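Side-chain contacts in anthranilate synthase component I (Streptococcus pneumoniae serotype 4, PDB 5KCK), which belongs to the anthranilate synthase family and is a mixed alpha-beta protein built round large antiparallel sheets: residues A[57-60]-A[65-68]; A[59-64]-A[71-76]. All blocks are in the same frame, centred on the assembly; numbering follows the deposited sequence.

Contact 1 (A[57-60]-A[65-68])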
# COMPACT_ATOMS: atom_id res chain seq x y z
N GLY A 57 -10.47 9.72 -41.03
CA GLY A 57 -11.10 8.64 -41.76
C GLY A 57 -10.16 7.60 -42.35
O GLY A 57 -10.61 6.79 -43.16
N VAL A 58 -8.89 7.58 -41.95
CA VAL A 58 -7.88 6.71 -42.55
C VAL A 58 -7.16 5.93 -41.45
O VAL A 58 -6.85 6.48 -40.39
CB VAL A 58 -6.88 7.53 -43.40
CG1 VAL A 58 -5.79 6.64 -43.95
CG2 VAL A 58 -7.61 8.26 -44.53
N LEU A 59 -6.90 4.65 -41.72
CA LEU A 59 -6.23 3.76 -40.77
C LEU A 59 -4.76 3.62 -41.14
O LEU A 59 -4.43 3.31 -42.29
CB LEU A 59 -6.91 2.39 -40.76
CG LEU A 59 -6.34 1.30 -39.85
CD1 LEU A 59 -6.38 1.71 -38.36
CD2 LEU A 59 -7.08 -0.01 -40.07
N TYR A 60 -3.87 3.83 -40.16
CA TYR A 60 -2.43 3.77 -40.38
C TYR A 60 -1.79 2.75 -39.46
O TYR A 60 -2.17 2.63 -38.29
CB TYR A 60 -1.76 5.12 -40.14
CG TYR A 60 -2.25 6.24 -41.01
CD1 TYR A 60 -3.32 7.03 -40.61
CD2 TYR A 60 -1.64 6.52 -42.23
CE1 TYR A 60 -3.77 8.07 -41.39
CE2 TYR A 60 -2.09 7.57 -43.03
CZ TYR A 60 -3.15 8.34 -42.60
OH TYR A 60 -3.62 9.36 -43.36
N VAL A 65 -0.96 3.12 -44.94
CA VAL A 65 -2.42 3.08 -45.01
C VAL A 65 -2.88 1.63 -45.03
O VAL A 65 -2.36 0.80 -45.80
CB VAL A 65 -2.90 3.84 -46.25
CG1 VAL A 65 -4.36 3.55 -46.54
CG2 VAL A 65 -2.68 5.34 -46.09
N ILE A 66 -3.87 1.31 -44.20
CA ILE A 66 -4.47 -0.02 -44.15
C ILE A 66 -5.94 0.12 -44.51
O ILE A 66 -6.66 0.93 -43.91
CB ILE A 66 -4.29 -0.69 -42.77
CG1 ILE A 66 -2.92 -1.37 -42.67
CG2 ILE A 66 -5.32 -1.76 -42.57
CD1 ILE A 66 -1.77 -0.46 -42.56
N ASP A 67 -6.40 -0.68 -45.48
CA ASP A 67 -7.79 -0.60 -45.95
C ASP A 67 -8.67 -1.60 -45.18
O ASP A 67 -9.19 -2.58 -45.72
CB ASP A 67 -7.85 -0.85 -47.45
CG ASP A 67 -9.24 -0.63 -48.01
OD1 ASP A 67 -9.92 0.31 -47.54
OD2 ASP A 67 -9.65 -1.39 -48.91
N ARG A 68 -8.84 -1.32 -43.88
CA ARG A 68 -9.58 -2.20 -42.98
C ARG A 68 -10.36 -1.36 -41.98
O ARG A 68 -10.03 -0.20 -41.72
CB ARG A 68 -8.65 -3.15 -42.20
CG ARG A 68 -7.90 -4.17 -43.06
CD ARG A 68 -8.82 -5.30 -43.54
NE ARG A 68 -9.41 -6.03 -42.43
CZ ARG A 68 -8.74 -6.88 -41.65
NH1 ARG A 68 -7.46 -7.11 -41.85
NH2 ARG A 68 -9.37 -7.50 -40.66
O HOH W 1 -7.56 3.36 -44.07
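L59 and I66 pack against each other on one face of a two-stranded antiparallel hairpin, and V58, Y60 and V65 meet on the other. On the first face CD2 of L59 lies 3.5 Å from the methyl CG2 of I66. The two side chains approach at a slant, each offering one methyl branch. CG of L59 is anti to the backbone N (chi1 179°) and CD2 continues the extended chain from there, which brings it to I66 CG2 and R68. There CD2 also comes 3.4 Å from the carbonyl O of R68 and brushes CB of that residue.

On the other face the methyl CG2 of V65 is the shared point. It sits 3.8 Å from CE2 of the Y60 ring, which it meets obliquely, and 4.0 Å from CG1 of V58. With CG beside the backbone N (chi1 -60°), the Y60 ring swings back along its own strand toward V58, and CE2 comes near V65.

Between the two faces runs the backbone bond from I66 N to L59 O, 2.8 Å long and nearly straight at 166°. The same oxygen receives a CA-H contact from V65. The return bond of this pair is replaced by a water. L59 N and I66 O stand too far apart for a direct bond. The water accepts from L59 N at 2.8 Å and donates to I66 O, and so satisfies both. An inverse gamma turn centred on D67 follows.

Strand 64-66 is an outermost strand of the large antiparallel sheet within this chain. Strand 58-61 lies between it and strand 50-55, with Y60 bonded through its backbone to K53. L59 also touches I52 and F54 of that strand. Helix 70-78 covers the L59 and I66 face through P70 and F73.

Contact 2 (A[59-64]-A[71-76])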
# COMPACT_ATOMS: atom_id res chain seq x y z
N LEU A 59 -6.90 4.65 -41.72
CA LEU A 59 -6.23 3.76 -40.77
C LEU A 59 -4.76 3.62 -41.14
O LEU A 59 -4.43 3.31 -42.29
CB LEU A 59 -6.91 2.39 -40.76
CG LEU A 59 -6.34 1.30 -39.85
CD1 LEU A 59 -6.38 1.71 -38.36
CD2 LEU A 59 -7.08 -0.01 -40.07
N TYR A 60 -3.87 3.83 -40.16
CA TYR A 60 -2.43 3.77 -40.38
C TYR A 60 -1.79 2.75 -39.46
O TYR A 60 -2.17 2.63 -38.29
CB TYR A 60 -1.76 5.12 -40.14
CG TYR A 60 -2.25 6.24 -41.01
CD1 TYR A 60 -3.32 7.03 -40.61
CD2 TYR A 60 -1.64 6.52 -42.23
CE1 TYR A 60 -3.77 8.07 -41.39
CE2 TYR A 60 -2.09 7.57 -43.03
CZ TYR A 60 -3.15 8.34 -42.60
OH TYR A 60 -3.62 9.36 -43.36
N GLN A 61 -0.80 2.03 -39.98
CA GLN A 61 0.10 1.21 -39.18
C GLN A 61 1.53 1.60 -39.53
O GLN A 61 1.95 1.40 -40.68
CB GLN A 61 -0.12 -0.29 -39.43
CG GLN A 61 0.76 -1.18 -38.56
CD GLN A 61 0.63 -2.66 -38.89
OE1 GLN A 61 0.36 -3.02 -40.04
NE2 GLN A 61 0.81 -3.51 -37.89
N ASN A 62 2.25 2.14 -38.55
CA ASN A 62 3.59 2.70 -38.77
C ASN A 62 3.62 3.56 -40.03
O ASN A 62 4.53 3.44 -40.85
CB ASN A 62 4.64 1.59 -38.87
CG ASN A 62 5.01 1.01 -37.52
OD1 ASN A 62 4.32 1.23 -36.52
ND2 ASN A 62 6.11 0.26 -37.48
N GLY A 63 2.61 4.41 -40.21
CA GLY A 63 2.57 5.31 -41.33
C GLY A 63 1.98 4.76 -42.60
O GLY A 63 1.71 5.54 -43.52
N GLN A 64 1.76 3.45 -42.70
CA GLN A 64 1.22 2.86 -43.92
C GLN A 64 -0.30 2.77 -43.83
O GLN A 64 -0.86 2.40 -42.80
CB GLN A 64 1.81 1.47 -44.17
CG GLN A 64 3.32 1.38 -44.02
CD GLN A 64 3.87 0.02 -44.43
OE1 GLN A 64 4.17 -0.82 -43.58
NE2 GLN A 64 4.01 -0.19 -45.73
N LEU A 71 -11.14 -1.20 -35.72
CA LEU A 71 -11.17 -2.07 -34.55
C LEU A 71 -10.91 -3.52 -34.94
O LEU A 71 -10.20 -4.24 -34.21
CB LEU A 71 -12.50 -1.92 -33.80
CG LEU A 71 -12.77 -0.52 -33.26
CD1 LEU A 71 -14.06 -0.49 -32.44
CD2 LEU A 71 -11.59 -0.01 -32.44
N ASP A 72 -11.47 -3.98 -36.06
CA ASP A 72 -11.16 -5.34 -36.52
C ASP A 72 -9.67 -5.49 -36.79
O ASP A 72 -9.07 -6.51 -36.43
CB ASP A 72 -11.96 -5.68 -37.78
CG ASP A 72 -13.45 -5.78 -37.52
OD1 ASP A 72 -13.86 -5.76 -36.33
OD2 ASP A 72 -14.21 -5.88 -38.50
N PHE A 73 -9.04 -4.48 -37.42
CA PHE A 73 -7.62 -4.58 -37.68
C PHE A 73 -6.81 -4.56 -36.39
O PHE A 73 -5.88 -5.36 -36.22
CB PHE A 73 -7.16 -3.43 -38.60
CG PHE A 73 -5.72 -3.55 -39.03
CD1 PHE A 73 -5.33 -4.51 -39.96
CD2 PHE A 73 -4.75 -2.70 -38.51
CE1 PHE A 73 -4.00 -4.62 -40.36
CE2 PHE A 73 -3.42 -2.80 -38.91
CZ PHE A 73 -3.05 -3.76 -39.83
N LEU A 74 -7.16 -3.67 -35.46
CA LEU A 74 -6.42 -3.61 -34.21
C LEU A 74 -6.44 -4.96 -33.50
O LEU A 74 -5.40 -5.43 -33.02
CB LEU A 74 -7.00 -2.53 -33.31
CG LEU A 74 -6.42 -2.47 -31.90
CD1 LEU A 74 -5.04 -1.83 -31.93
CD2 LEU A 74 -7.37 -1.75 -30.94
N TYR A 75 -7.60 -5.61 -33.44
CA TYR A 75 -7.67 -6.89 -32.76
C TYR A 75 -6.85 -7.94 -33.48
O TYR A 75 -6.11 -8.70 -32.85
CB TYR A 75 -9.12 -7.35 -32.64
CG TYR A 75 -9.26 -8.54 -31.71
CD1 TYR A 75 -9.33 -8.36 -30.34
CD2 TYR A 75 -9.29 -9.84 -32.21
CE1 TYR A 75 -9.45 -9.44 -29.48
CE2 TYR A 75 -9.41 -10.94 -31.36
CZ TYR A 75 -9.49 -10.72 -29.99
OH TYR A 75 -9.61 -11.78 -29.12
N GLU A 76 -6.98 -8.00 -34.81
CA GLU A 76 -6.23 -8.96 -35.59
C GLU A 76 -4.72 -8.82 -35.38
O GLU A 76 -4.01 -9.82 -35.23
CB GLU A 76 -6.60 -8.80 -37.06
CG GLU A 76 -5.83 -9.66 -38.02
CD GLU A 76 -6.25 -9.40 -39.45
OE1 GLU A 76 -5.37 -9.01 -40.25
OE2 GLU A 76 -7.45 -9.58 -39.74
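F73 reaches from helix 70-78 to strand 58-61 and puts its side chain against L59 and Q61. It has the most surface buried here, and its CG stands anti to the backbone N (chi1 -174°), which sends the ring out from the helix toward the strand.

L59 meets the base of this side chain. Its CD2 lies 3.7 Å from CB of F73, and 3.9 Å from CD2 of the same residue. The methyl approaches the ring obliquely.

Q61 meets the far end. Its chain is extended and carries the amide to the ring edge, where OE1 lies 3.5 Å from CZ of F73. CD of Q61 lies in the plane of the ring. The amide plane stands almost perpendicular to the ring, 88° apart. Beyond Q61 the strand closes into a type I' turn that ends at Q64, with backbone bonds in both directions between these two residues.

The helix and the strand are held here by side-chain packing alone. L59 supplies a purely apolar surface, whereas Q61 sets a carbonyl oxygen against the ring rim. That rim carries the partly positive C-H hydrogens, so the approach of OE1 is probably mildly favourable. It would be a weak, electrostatic complement to the apolar contact at the other end of F73.

Both contacts start from strand 58-61, and L59 serves in each. Contact 1 pairs this strand with strand 64-66 at the surface of the sheet edge. Contact 2 is buried and sets the same strand against helix 70-78, which follows strand 64-66 in the chain. Backbone bonding, one direct and one through water, joins the strands of contact 1; contact 2 relies on an aromatic ring, a methyl and an amide. The two meet directly. I66 packs on both Q61 and F73, and so links hairpin and helix. On the exposed side, a salt bridge from R68 NH2 to E76 OE2 ties 65-68 to the helix.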